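Local coordinates for USP37 protein (Homo sapiens, PDB 3U12) that probably removes ubiquitin from proteins as a thiol protease, and is represented here by its pleckstrin homology (PH) domain alone, at residues 24-29 with 56-61; 30-35 with 63-68; 41-46 with 98-103; 70-75 with 92-97. All blocks are in the same frame, centred on the assembly; numbering follows the deposited sequence. Where two conformers were deposited one is given.

How the interactions relate
All four contacts lie within one PH domain, a curled antiparallel sheet closed at one end by helix 105-119. Interactions 1 and 3 sit closest, their centres about 7 Å apart; they share the interior between strands 25-30, 39-48, 51-58 and 97-104. Interaction 2, about 10 Å from interaction 1, continues to the surface, where strand 25-30 turns into 34-35 and strand 51-58 is followed by 65-68. Interaction 4 lies about 18 Å from interaction 1 between centres, at the start of strand 73-80 and the end of strand 85-92. Along the chain, interactions 1, 2 and 3 interleave, while interaction 4 is nested inside the loop closed by interaction 3, so contacts distant in sequence tie one compact domain together.

Interaction 1 of 4, residues 24-29 with 56-61; sequences GPIRIR and VHYNTG
I26 and I28 on strand 25-29 look across at V56 and Y58 on strand 56-58, with the strand axes 9.1 Å apart at closest approach and their N-to-C directions 125° apart. This is the curled sheet of the PH fold: strand 39-48 pairs with both, so in a flat antiparallel sheet the two would run parallel, and the 125° angle is consistent with a strongly twisted and curled sheet. Side chains therefore meet across the concave face. In I28, CG1 is anti to the carbonyl carbon (chi1 -63°) and the extended chain carries CD1 forward until it meets V56 CG1 tip to tip at 3.8 Å. The same methyl lies 3.5 Å from Y58 OH, while I26 CG2 approaches Y58 CE1 obliquely at 4.0 Å and V56 CG1 at 4.2 Å. CE1 and OH of the tyrosine thus border the isoleucine pair; F67 touches I28 and V56, and L98 touches the same two. K39 adds a cation-pi contact to the ring. At the polar end, one water bridges the strands: it donates to the backbone O of I26 at 2.9 Å and lies 2.6 Å from Y58 OH.

Interaction 2 of 4, residues 30-35 with 63-68; sequences SMQTGI and IPRIFQ. With SO4 (sulfate ion), chain D.
Q32 and R65 meet where the hairpin of strands 25-30 and 34-35, carrying a classic beta bulge (T33 and G34 both facing S30), leans over strand 65-68 of the PH domain. Both ends of the Q32 amide are engaged. OE1 accepts from R65 NH1 at 2.8 Å with an N-H...O angle of 149°, the donor tilted 26° from the carbonyl plane. NE2 makes a weak bond of 3.3 Å to the backbone O of I66 and also sits 3.2 Å above the F67 ring, offset toward its rim, with the amide and ring planes 65° apart. The Q32 chain runs extended beyond CG, which brings its amide to both partners, and it slides past R65 in the opposite direction. Apolar contact completes the grip: T33 CG2 touches R65 CD at 3.9 Å. Farther along, Q68 NE2 donates at 2.8 Å to O4 of a sulfate ion, probably from the crystallisation liquor, and also to S70 O. Within the hairpin the hydroxyls form a relay, S30 OG donating to T33 OG1, which donates to G34 O at 2.9 Å. G34 O takes a second bond from S30 N, the two donors reaching it from opposite faces.

Interaction 3 of 4, residues 41-46 with 98-103; sequences GSFEIV and LSIDKV
F43 and I100 meet at the centre of the PH domain, where strands 41-46 and 98-101, on facing parts of the curled sheet, turn side chains inward; their axes are 8.6 Å apart and their N-to-C directions differ by 120°. Strand 25-30 pairs with both; they are not paired with each other and meet mainly through side chains. F43 carries most of the contact. Its CG stands anti to the carbonyl carbon (chi1 -77°), and chi2 near -5° turns the ring until its plane nearly contains the CA-CB bond, an uncommon setting for phenylalanine that presents one flat face to the isoleucine. I100 answers with CG1 anti to its backbone N, so that CG2 falls between the backbone N and the carbonyl carbon, where it packs 3.5 Å from F43 CE2. I100 CB lies 4.1 Å from the F43 ring centroid, a CH-pi contact over the face, and the CD1 methyl lies over the same face, 4.2 Å above the ring plane and offset from its centre. Beyond the ring, F43 CZ comes obliquely to L98 CB at 3.8 Å. I22 and L54, which touch F43, and L88, which touches I100, complete the core. Just before the chain turns at K102, D101 OD1 forms a salt bridge with R87. A polar atom also borders the aromatic ring: the backbone O of S99, at 3.8 Å from F43 CZ.

Interaction 4 of 4, residues 70-75 with 92-97; sequences SHNIKN and LQDNSF. With SO4 (sulfate ion), chain C.
K74 NZ donates to N95 OD1 at 2.8 Å with a C=O...N angle of 175°, so the ammonium meets the side-chain carbonyl head on; K74 reaches it by bending its chain at chi3 (-94°). This is the end of the second sheet of the PH fold: the type I turn 92-95 ends strand 85-92, I73 and L92 form an antiparallel non-hydrogen-bonded pair (CA to CA 4.5 Å, side chains diverging), and a classic beta bulge sets K74 and N75 opposite T91. Q93 binds twice: its backbone N donates to N72 O at 2.8 Å, and its extended side chain brings NE2 to I73 O at 3.1 Å, an almost linear bond (176°) that approaches the carbonyl from above its plane. NE2 also donates at 2.8 Å to O4 of a sulfate ion, probably from the crystallisation liquor, and H71 ND1 donates to its O3 at 2.7 Å, near the ring plane; N121 adds a further donor. D94 OD1 fastens the turn, accepting from S96 N (an Asx turn) and S96 OG. The N72 side chain, whose ND2 donates to Q68 O, crosses that of L92 obliquely. I73 points away from the turn and touches L115, V118 and H119 of helix 105-119, its CG1 4.4 Å from L92 CD2.

Interaction 1 of 4, residues 24-29 with 56-61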
loop_
_atom_site.group_PDB
_atom_site.type_symbol
_atom_site.label_atom_id
_atom_site.label_comp_id
_atom_site.label_asym_id
_atom_site.label_seq_id
_atom_site.Cartn_x
_atom_site.Cartn_y
_atom_site.Cartn_z
ATOM N N GLY A 24 -6.957 0.064 -7.182
ATOM C CA GLY A 24 -8.128 0.724 -6.615
ATOM C C GLY A 24 -7.905 2.190 -6.310
ATOM O O GLY A 24 -6.782 2.675 -6.434
ATOM N N PRO A 25 -8.952 2.929 -5.878
ATOM C CA PRO A 25 -8.732 4.325 -5.477
ATOM C C PRO A 25 -7.716 4.379 -4.327
ATOM O O PRO A 25 -7.776 3.570 -3.394
ATOM C CB PRO A 25 -10.124 4.801 -5.051
ATOM C CG PRO A 25 -11.080 3.826 -5.677
ATOM C CD PRO A 25 -10.353 2.520 -5.635
ATOM N N ILE A 26 -6.755 5.291 -4.439
ATOM C CA ILE A 26 -5.669 5.471 -3.479
ATOM C C ILE A 26 -5.672 6.880 -2.861
ATOM O O ILE A 26 -5.817 7.865 -3.573
ATOM C CB ILE A 26 -4.299 5.157 -4.155
ATOM C CG1 ILE A 26 -4.171 3.631 -4.464
ATOM C CG2 ILE A 26 -3.087 5.652 -3.293
ATOM C CD1 ILE A 26 -2.969 3.265 -5.395
ATOM N N ARG A 27 -5.475 6.953 -1.529
ATOM C CA ARG A 27 -5.369 8.202 -0.783
ATOM C C ARG A 27 -4.140 8.060 0.104
ATOM O O ARG A 27 -3.962 7.025 0.739
ATOM C CB ARG A 27 -6.619 8.417 0.090
ATOM C CG ARG A 27 -7.133 9.836 0.081
ATOM C CD ARG A 27 -7.967 10.136 1.311
ATOM N NE ARG A 27 -7.125 10.535 2.439
ATOM C CZ ARG A 27 -7.098 9.920 3.618
ATOM N NH1 ARG A 27 -7.894 8.882 3.851
ATOM N NH2 ARG A 27 -6.290 10.348 4.578
ATOM N N ILE A 28 -3.271 9.075 0.124
ATOM C CA ILE A 28 -2.058 9.019 0.935
ATOM C C ILE A 28 -1.931 10.276 1.808
ATOM O O ILE A 28 -2.309 11.371 1.387
ATOM C CB ILE A 28 -0.801 8.824 0.009
ATOM C CG1 ILE A 28 -0.869 7.454 -0.753
ATOM C CG2 ILE A 28 0.530 8.919 0.791
ATOM C CD1 ILE A 28 0.069 7.371 -1.873
ATOM N N ARG A 29 -1.394 10.106 3.016
ATOM C CA ARG A 29 -1.084 11.192 3.935
ATOM C C ARG A 29 0.406 10.996 4.272
ATOM O O ARG A 29 0.768 10.018 4.932
ATOM C CB ARG A 29 -2.000 11.150 5.176
ATOM C CG ARG A 29 -1.623 12.129 6.290
ATOM C CD ARG A 29 -2.686 12.247 7.385
ATOM N NE ARG A 29 -3.108 10.953 7.937
ATOM C CZ ARG A 29 -2.484 10.307 8.919
ATOM N NH1 ARG A 29 -1.390 10.818 9.471
ATOM N NH2 ARG A 29 -2.945 9.142 9.352
ATOM N N VAL A 56 3.736 3.458 -5.747
ATOM C CA VAL A 56 2.381 3.954 -5.971
ATOM C C VAL A 56 2.333 4.515 -7.396
ATOM O O VAL A 56 2.980 5.519 -7.690
ATOM C CB VAL A 56 1.973 5.017 -4.916
ATOM C CG1 VAL A 56 0.591 5.607 -5.230
ATOM C CG2 VAL A 56 2.014 4.432 -3.499
ATOM N N HIS A 57 1.586 3.856 -8.277
ATOM C CA HIS A 57 1.403 4.316 -9.666
ATOM C C HIS A 57 -0.030 4.823 -9.770
ATOM O O HIS A 57 -0.960 4.177 -9.260
ATOM C CB HIS A 57 1.507 3.145 -10.660
ATOM C CG HIS A 57 2.858 2.532 -10.834
ATOM N ND1 HIS A 57 3.221 1.395 -10.139
ATOM C CD2 HIS A 57 3.799 2.786 -11.775
ATOM C CE1 HIS A 57 4.394 1.032 -10.628
ATOM N NE2 HIS A 57 4.792 1.856 -11.611
ATOM N N TYR A 58 -0.221 5.940 -10.449
ATOM C CA TYR A 58 -1.554 6.473 -10.685
ATOM C C TYR A 58 -1.902 6.288 -12.139
ATOM O O TYR A 58 -1.019 6.365 -12.996
ATOM C CB TYR A 58 -1.649 7.953 -10.303
ATOM C CG TYR A 58 -1.492 8.199 -8.819
ATOM C CD1 TYR A 58 -2.389 7.653 -7.902
ATOM C CD2 TYR A 58 -0.488 9.034 -8.333
ATOM C CE1 TYR A 58 -2.247 7.874 -6.536
ATOM C CE2 TYR A 58 -0.343 9.271 -6.968
ATOM C CZ TYR A 58 -1.247 8.716 -6.077
ATOM O OH TYR A 58 -1.096 8.932 -4.733
ATOM N N ASN A 59 -3.192 6.021 -12.420
ATOM C CA ASN A 59 -3.704 5.887 -13.785
ATOM C C ASN A 59 -3.441 7.154 -14.597
ATOM O O ASN A 59 -3.083 7.024 -15.755
ATOM C CB ASN A 59 -5.208 5.588 -13.794
ATOM C CG ASN A 59 -5.577 4.181 -13.426
ATOM O OD1 ASN A 59 -4.797 3.416 -12.847
ATOM N ND2 ASN A 59 -6.801 3.815 -13.744
ATOM N N THR A 60 -3.584 8.358 -13.991
ATOM C CA THR A 60 -3.372 9.653 -14.663
ATOM C C THR A 60 -1.908 9.883 -15.083
ATOM O O THR A 60 -1.654 10.746 -15.913
ATOM C CB THR A 60 -3.885 10.842 -13.825
ATOM O OG1 THR A 60 -3.564 10.646 -12.451
ATOM C CG2 THR A 60 -5.377 11.077 -13.987
ATOM N N GLY A 61 -0.974 9.121 -14.523
ATOM C CA GLY A 61 0.438 9.244 -14.875
ATOM C C GLY A 61 1.283 9.929 -13.824
ATOM O O GLY A 61 0.988 9.840 -12.627
HETATM O O HOH W 1 -3.500 9.512 -3.819
#

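Interaction 2 of 4, residues 30-35 with 63-68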
loop_
_atom_site.group_PDB
_atom_site.type_symbol
_atom_site.label_atom_id
_atom_site.label_comp_id
_atom_site.label_asym_id
_atom_site.label_seq_id
_atom_site.Cartn_x
_atom_site.Cartn_y
_atom_site.Cartn_z
ATOM N N SER A 30 1.271 11.869 3.729
ATOM C CA SER A 30 2.721 11.800 3.951
ATOM C C SER A 30 3.368 13.134 3.717
ATOM O O SER A 30 2.787 14.021 3.090
ATOM C CB SER A 30 3.376 10.731 3.057
ATOM O OG SER A 30 3.387 11.152 1.706
HETATM N N MSE A 31 4.586 13.283 4.230
HETATM C CA MSE A 31 5.410 14.471 4.060
HETATM C C MSE A 31 5.707 14.678 2.552
HETATM O O MSE A 31 5.633 15.815 2.071
HETATM C CB MSE A 31 6.730 14.282 4.834
HETATM C CG MSE A 31 6.595 14.493 6.330
HETATM SE SE MSE A 31 6.260 16.377 6.737
HETATM C CE MSE A 31 8.122 17.054 6.786
ATOM N N GLN A 32 6.020 13.572 1.800
ATOM C CA GLN A 32 6.363 13.700 0.374
ATOM C C GLN A 32 5.135 13.921 -0.524
ATOM O O GLN A 32 5.292 14.412 -1.640
ATOM C CB GLN A 32 7.224 12.517 -0.132
ATOM C CG GLN A 32 6.491 11.174 -0.329
ATOM C CD GLN A 32 7.309 10.164 -1.125
ATOM O OE1 GLN A 32 8.106 10.512 -2.004
ATOM N NE2 GLN A 32 7.133 8.886 -0.831
ATOM N N THR A 33 3.927 13.548 -0.072
ATOM C CA THR A 33 2.748 13.777 -0.925
ATOM C C THR A 33 1.752 14.866 -0.404
ATOM O O THR A 33 0.851 15.273 -1.139
ATOM C CB THR A 33 1.969 12.478 -1.123
ATOM O OG1 THR A 33 1.355 12.122 0.111
ATOM C CG2 THR A 33 2.836 11.306 -1.648
ATOM N N GLY A 34 1.835 15.219 0.875
ATOM C CA GLY A 34 0.805 16.041 1.503
ATOM C C GLY A 34 -0.387 15.104 1.713
ATOM O O GLY A 34 -0.208 13.876 1.772
ATOM N N ILE A 35 -1.604 15.636 1.819
ATOM C CA ILE A 35 -2.797 14.781 1.944
ATOM C C ILE A 35 -3.467 14.777 0.576
ATOM O O ILE A 35 -4.009 15.801 0.160
ATOM C CB ILE A 35 -3.761 15.223 3.100
ATOM C CG1 ILE A 35 -3.049 15.134 4.462
ATOM C CG2 ILE A 35 -5.049 14.350 3.086
ATOM C CD1 ILE A 35 -3.769 15.740 5.664
ATOM N N ILE A 63 5.415 10.791 -12.266
ATOM C CA ILE A 63 6.492 9.928 -11.754
ATOM C C ILE A 63 5.994 9.172 -10.501
ATOM O O ILE A 63 5.631 9.822 -9.516
ATOM C CB ILE A 63 7.794 10.729 -11.476
ATOM C CG1 ILE A 63 8.350 11.340 -12.790
ATOM C CG2 ILE A 63 8.867 9.812 -10.813
ATOM C CD1 ILE A 63 9.127 12.636 -12.616
ATOM N N PRO A 64 5.998 7.821 -10.496
ATOM C CA PRO A 64 5.552 7.091 -9.294
ATOM C C PRO A 64 6.411 7.385 -8.071
ATOM O O PRO A 64 7.609 7.564 -8.191
ATOM C CB PRO A 64 5.713 5.604 -9.698
ATOM C CG PRO A 64 5.668 5.601 -11.178
ATOM C CD PRO A 64 6.357 6.894 -11.585
ATOM N N ARG A 65 5.798 7.397 -6.901
ATOM C CA ARG A 65 6.493 7.608 -5.632
ATOM C C ARG A 65 6.713 6.276 -4.968
ATOM O O ARG A 65 5.883 5.346 -5.107
ATOM C CB ARG A 65 5.721 8.560 -4.701
ATOM C CG ARG A 65 5.552 9.948 -5.304
ATOM C CD ARG A 65 5.739 11.068 -4.302
ATOM N NE ARG A 65 6.156 12.304 -4.968
ATOM C CZ ARG A 65 7.371 12.848 -4.886
ATOM N NH1 ARG A 65 8.311 12.283 -4.135
ATOM N NH2 ARG A 65 7.647 13.973 -5.531
ATOM N N ILE A 66 7.816 6.163 -4.233
ATOM C CA ILE A 66 8.181 4.930 -3.554
ATOM C C ILE A 66 8.301 5.131 -2.036
ATOM O O ILE A 66 8.834 6.136 -1.571
ATOM C CB ILE A 66 9.447 4.313 -4.196
ATOM C CG1 ILE A 66 9.870 3.023 -3.487
ATOM C CG2 ILE A 66 10.620 5.298 -4.297
ATOM C CD1 ILE A 66 10.637 2.161 -4.313
ATOM N N PHE A 67 7.829 4.124 -1.279
ATOM C CA PHE A 67 7.807 4.122 0.171
ATOM C C PHE A 67 8.505 2.856 0.594
ATOM O O PHE A 67 8.118 1.757 0.164
ATOM C CB PHE A 67 6.334 4.106 0.631
ATOM C CG PHE A 67 5.564 5.348 0.239
ATOM C CD1 PHE A 67 5.364 6.379 1.152
ATOM C CD2 PHE A 67 5.002 5.471 -1.033
ATOM C CE1 PHE A 67 4.626 7.517 0.799
ATOM C CE2 PHE A 67 4.286 6.620 -1.392
ATOM C CZ PHE A 67 4.084 7.621 -0.465
ATOM N N GLN A 68 9.529 2.995 1.428
ATOM C CA GLN A 68 10.250 1.848 1.991
ATOM C C GLN A 68 9.338 1.060 2.926
ATOM O O GLN A 68 8.577 1.666 3.675
ATOM C CB GLN A 68 11.510 2.290 2.750
ATOM C CG GLN A 68 12.327 1.073 3.215
ATOM C CD GLN A 68 13.688 1.418 3.742
ATOM O OE1 GLN A 68 14.396 2.261 3.189
ATOM N NE2 GLN A 68 14.090 0.744 4.812
HETATM S S SO4 D . 17.183 0.510 6.415
HETATM O O1 SO4 D . 17.960 0.211 7.628
HETATM O O2 SO4 D . 18.012 1.262 5.460
HETATM O O3 SO4 D . 16.751 -0.757 5.795
HETATM O O4 SO4 D . 16.009 1.313 6.789
#

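Interaction 3 of 4, residues 41-46 with 98-103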
loop_
_atom_site.group_PDB
_atom_site.type_symbol
_atom_site.label_atom_id
_atom_site.label_comp_id
_atom_site.label_asym_id
_atom_site.label_seq_id
_atom_site.Cartn_x
_atom_site.Cartn_y
_atom_site.Cartn_z
ATOM N N GLY A 41 -5.386 3.927 -8.942
ATOM C CA GLY A 41 -4.018 3.496 -9.212
ATOM C C GLY A 41 -3.684 2.131 -8.677
ATOM O O GLY A 41 -4.570 1.311 -8.501
ATOM N N SER A 42 -2.403 1.886 -8.385
ATOM C CA SER A 42 -1.989 0.602 -7.866
ATOM C C SER A 42 -0.837 0.734 -6.865
ATOM O O SER A 42 -0.110 1.736 -6.894
ATOM C CB SER A 42 -1.584 -0.313 -9.026
ATOM O OG SER A 42 -0.364 0.133 -9.603
ATOM N N PHE A 43 -0.725 -0.265 -5.965
ATOM C CA PHE A 43 0.374 -0.498 -5.035
ATOM C C PHE A 43 1.119 -1.700 -5.632
ATOM O O PHE A 43 0.490 -2.717 -5.914
ATOM C CB PHE A 43 -0.121 -0.895 -3.640
ATOM C CG PHE A 43 -0.656 0.215 -2.764
ATOM C CD1 PHE A 43 -0.596 1.545 -3.174
ATOM C CD2 PHE A 43 -1.199 -0.066 -1.515
ATOM C CE1 PHE A 43 -1.125 2.566 -2.367
ATOM C CE2 PHE A 43 -1.693 0.959 -0.703
ATOM C CZ PHE A 43 -1.689 2.254 -1.148
ATOM N N GLU A 44 2.431 -1.596 -5.818
ATOM C CA GLU A 44 3.218 -2.706 -6.377
ATOM C C GLU A 44 4.418 -2.927 -5.476
ATOM O O GLU A 44 5.084 -1.958 -5.107
ATOM C CB GLU A 44 3.724 -2.320 -7.779
ATOM C CG GLU A 44 4.511 -3.402 -8.505
ATOM C CD GLU A 44 4.965 -3.036 -9.906
ATOM O OE1 GLU A 44 5.393 -1.882 -10.117
ATOM O OE2 GLU A 44 4.945 -3.924 -10.786
ATOM N N ILE A 45 4.742 -4.190 -5.190
ATOM C CA ILE A 45 5.927 -4.459 -4.389
ATOM C C ILE A 45 7.161 -4.487 -5.311
ATOM O O ILE A 45 7.129 -5.151 -6.354
ATOM C CB ILE A 45 5.788 -5.797 -3.611
ATOM C CG1 ILE A 45 4.640 -5.756 -2.540
ATOM C CG2 ILE A 45 7.128 -6.220 -2.976
ATOM C CD1 ILE A 45 4.714 -4.594 -1.468
ATOM N N VAL A 46 8.257 -3.826 -4.887
ATOM C CA VAL A 46 9.546 -3.886 -5.598
ATOM C C VAL A 46 10.655 -4.245 -4.581
ATOM O O VAL A 46 10.420 -4.133 -3.395
ATOM C CB VAL A 46 9.907 -2.598 -6.398
ATOM C CG1 VAL A 46 8.884 -2.320 -7.499
ATOM C CG2 VAL A 46 10.086 -1.393 -5.472
ATOM N N LEU A 98 -1.026 5.161 3.991
ATOM C CA LEU A 98 -1.404 4.806 2.626
ATOM C C LEU A 98 -2.661 3.986 2.643
ATOM O O LEU A 98 -2.713 2.944 3.308
ATOM C CB LEU A 98 -0.288 4.004 1.929
ATOM C CG LEU A 98 1.012 4.765 1.584
ATOM C CD1 LEU A 98 1.927 4.891 2.792
ATOM C CD2 LEU A 98 1.777 4.043 0.517
ATOM N N SER A 99 -3.663 4.429 1.890
ATOM C CA SER A 99 -4.930 3.720 1.785
ATOM C C SER A 99 -5.250 3.341 0.350
ATOM O O SER A 99 -4.967 4.098 -0.579
ATOM C CB SER A 99 -6.057 4.549 2.380
ATOM O OG SER A 99 -5.874 4.629 3.779
ATOM N N ILE A 100 -5.821 2.152 0.179
ATOM C CA ILE A 100 -6.240 1.653 -1.130
ATOM C C ILE A 100 -7.597 1.001 -0.913
ATOM O O ILE A 100 -7.766 0.188 0.003
ATOM C CB ILE A 100 -5.191 0.764 -1.854
ATOM C CG1 ILE A 100 -5.663 0.427 -3.312
ATOM C CG2 ILE A 100 -4.854 -0.495 -1.046
ATOM C CD1 ILE A 100 -4.578 -0.131 -4.278
ATOM N N ASP A 101 -8.580 1.446 -1.691
ATOM C CA ASP A 101 -9.963 1.028 -1.509
ATOM C C ASP A 101 -10.467 0.121 -2.629
ATOM O O ASP A 101 -9.810 -0.001 -3.663
ATOM C CB ASP A 101 -10.838 2.291 -1.389
ATOM C CG ASP A 101 -12.181 2.048 -0.721
ATOM O OD1 ASP A 101 -12.280 1.104 0.092
ATOM O OD2 ASP A 101 -13.133 2.784 -1.028
ATOM N N LYS A 102 -11.620 -0.551 -2.395
ATOM C CA LYS A 102 -12.311 -1.409 -3.359
ATOM C C LYS A 102 -11.402 -2.504 -3.973
ATOM O O LYS A 102 -11.527 -2.836 -5.153
ATOM C CB LYS A 102 -12.954 -0.535 -4.470
ATOM C CG LYS A 102 -14.021 0.429 -3.956
ATOM C CD LYS A 102 -14.547 1.327 -5.078
ATOM C CE LYS A 102 -15.554 2.349 -4.599
ATOM N NZ LYS A 102 -16.833 1.728 -4.160
ATOM N N VAL A 103 -10.516 -3.082 -3.158
ATOM C CA VAL A 103 -9.615 -4.152 -3.594
ATOM C C VAL A 103 -10.342 -5.482 -3.476
ATOM O O VAL A 103 -10.875 -5.741 -2.398
ATOM C CB VAL A 103 -8.316 -4.151 -2.741
ATOM C CG1 VAL A 103 -7.337 -5.224 -3.204
ATOM C CG2 VAL A 103 -7.653 -2.770 -2.751
#

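Interaction 4 of 4, residues 70-75 with 92-97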
loop_
_atom_site.group_PDB
_atom_site.type_symbol
_atom_site.label_atom_id
_atom_site.label_comp_id
_atom_site.label_asym_id
_atom_site.label_seq_id
_atom_site.Cartn_x
_atom_site.Cartn_y
_atom_site.Cartn_z
ATOM N N SER A 70 10.712 -2.397 4.319
ATOM C CA SER A 70 11.648 -3.109 5.220
ATOM C C SER A 70 12.051 -2.205 6.381
ATOM O O SER A 70 12.455 -1.048 6.146
ATOM C CB SER A 70 12.899 -3.543 4.462
ATOM O OG SER A 70 12.580 -4.539 3.509
ATOM N N HIS A 71 11.841 -2.700 7.627
ATOM C CA HIS A 71 12.092 -1.992 8.895
ATOM C C HIS A 71 11.353 -0.638 8.907
ATOM O O HIS A 71 11.885 0.318 9.472
ATOM C CB HIS A 71 13.622 -1.753 9.121
ATOM C CG HIS A 71 14.442 -3.006 9.121
ATOM N ND1 HIS A 71 14.372 -3.915 10.158
ATOM C CD2 HIS A 71 15.328 -3.456 8.204
ATOM C CE1 HIS A 71 15.214 -4.888 9.846
ATOM N NE2 HIS A 71 15.808 -4.659 8.675
ATOM N N ASN A 72 10.174 -0.543 8.237
ATOM C CA ASN A 72 9.436 0.724 8.128
ATOM C C ASN A 72 7.906 0.556 8.224
ATOM O O ASN A 72 7.181 1.530 8.064
ATOM C CB ASN A 72 9.826 1.481 6.832
ATOM C CG ASN A 72 9.478 2.965 6.839
ATOM O OD1 ASN A 72 9.506 3.621 7.873
ATOM N ND2 ASN A 72 9.135 3.534 5.685
ATOM N N ILE A 73 7.414 -0.642 8.522
ATOM C CA ILE A 73 5.972 -0.875 8.665
ATOM C C ILE A 73 5.596 -0.749 10.144
ATOM O O ILE A 73 6.241 -1.363 11.007
ATOM C CB ILE A 73 5.527 -2.256 8.097
ATOM C CG1 ILE A 73 5.738 -2.332 6.560
ATOM C CG2 ILE A 73 4.057 -2.559 8.454
ATOM C CD1 ILE A 73 5.486 -3.805 5.977
ATOM N N LYS A 74 4.565 0.057 10.421
ATOM C CA LYS A 74 4.051 0.261 11.767
ATOM C C LYS A 74 2.850 -0.654 11.943
ATOM O O LYS A 74 2.847 -1.482 12.858
ATOM C CB LYS A 74 3.674 1.736 11.999
ATOM C CG LYS A 74 3.553 2.080 13.490
ATOM C CD LYS A 74 2.724 3.322 13.742
ATOM C CE LYS A 74 3.547 4.581 13.843
ATOM N NZ LYS A 74 2.752 5.691 14.432
ATOM N N ASN A 75 1.834 -0.531 11.060
ATOM C CA ASN A 75 0.641 -1.391 11.126
ATOM C C ASN A 75 -0.068 -1.508 9.775
ATOM O O ASN A 75 0.152 -0.700 8.853
ATOM C CB ASN A 75 -0.334 -0.961 12.244
ATOM C CG ASN A 75 -0.798 0.467 12.214
ATOM O OD1 ASN A 75 -1.525 0.890 11.315
ATOM N ND2 ASN A 75 -0.478 1.209 13.264
ATOM N N LEU A 92 3.174 3.534 8.083
ATOM C CA LEU A 92 4.622 3.351 8.148
ATOM C C LEU A 92 5.178 3.930 9.441
ATOM O O LEU A 92 4.471 4.682 10.094
ATOM C CB LEU A 92 5.296 3.983 6.907
ATOM C CG LEU A 92 4.821 3.406 5.546
ATOM C CD1 LEU A 92 5.518 4.110 4.369
ATOM C CD2 LEU A 92 4.985 1.885 5.502
ATOM N N GLN A 93 6.434 3.589 9.815
ATOM C CA GLN A 93 7.079 4.040 11.056
ATOM C C GLN A 93 7.351 5.551 11.055
ATOM O O GLN A 93 7.452 6.155 12.131
ATOM C CB GLN A 93 8.352 3.221 11.369
ATOM C CG GLN A 93 8.020 1.788 11.840
ATOM C CD GLN A 93 9.198 0.892 12.180
ATOM O OE1 GLN A 93 10.265 1.335 12.631
ATOM N NE2 GLN A 93 8.984 -0.421 12.077
ATOM N N ASP A 94 7.402 6.169 9.865
ATOM C CA ASP A 94 7.578 7.613 9.757
ATOM C C ASP A 94 6.204 8.335 9.759
ATOM O O ASP A 94 6.141 9.543 9.532
ATOM C CB ASP A 94 8.428 7.973 8.534
ATOM C CG ASP A 94 7.702 7.893 7.214
ATOM O OD1 ASP A 94 6.779 7.055 7.090
ATOM O OD2 ASP A 94 8.102 8.619 6.277
ATOM N N ASN A 95 5.115 7.574 10.015
ATOM C CA ASN A 95 3.725 8.036 10.143
ATOM C C ASN A 95 3.009 8.256 8.813
ATOM O O ASN A 95 1.851 8.683 8.826
ATOM C CB ASN A 95 3.603 9.285 11.053
ATOM C CG ASN A 95 3.906 8.982 12.495
ATOM O OD1 ASN A 95 3.508 7.948 13.027
ATOM N ND2 ASN A 95 4.624 9.877 13.157
ATOM N N SER A 96 3.660 7.919 7.674
ATOM C CA SER A 96 3.001 7.953 6.372
ATOM C C SER A 96 1.812 6.967 6.447
ATOM O O SER A 96 1.921 5.892 7.058
ATOM C CB SER A 96 3.938 7.500 5.267
ATOM O OG SER A 96 5.138 8.248 5.243
ATOM N N PHE A 97 0.667 7.379 5.909
ATOM C CA PHE A 97 -0.548 6.576 5.904
ATOM C C PHE A 97 -0.980 6.407 4.457
ATOM O O PHE A 97 -1.237 7.399 3.775
ATOM C CB PHE A 97 -1.642 7.281 6.696
ATOM C CG PHE A 97 -2.915 6.483 6.866
ATOM C CD1 PHE A 97 -2.930 5.317 7.621
ATOM C CD2 PHE A 97 -4.109 6.921 6.301
ATOM C CE1 PHE A 97 -4.109 4.586 7.785
ATOM C CE2 PHE A 97 -5.295 6.204 6.488
ATOM C CZ PHE A 97 -5.289 5.049 7.239
HETATM S S SO4 C . 12.077 -3.041 12.863
HETATM O O1 SO4 C . 12.241 -3.531 14.240
HETATM O O2 SO4 C . 13.050 -1.969 12.608
HETATM O O3 SO4 C . 12.299 -4.150 11.931
HETATM O O4 SO4 C . 10.709 -2.523 12.682
#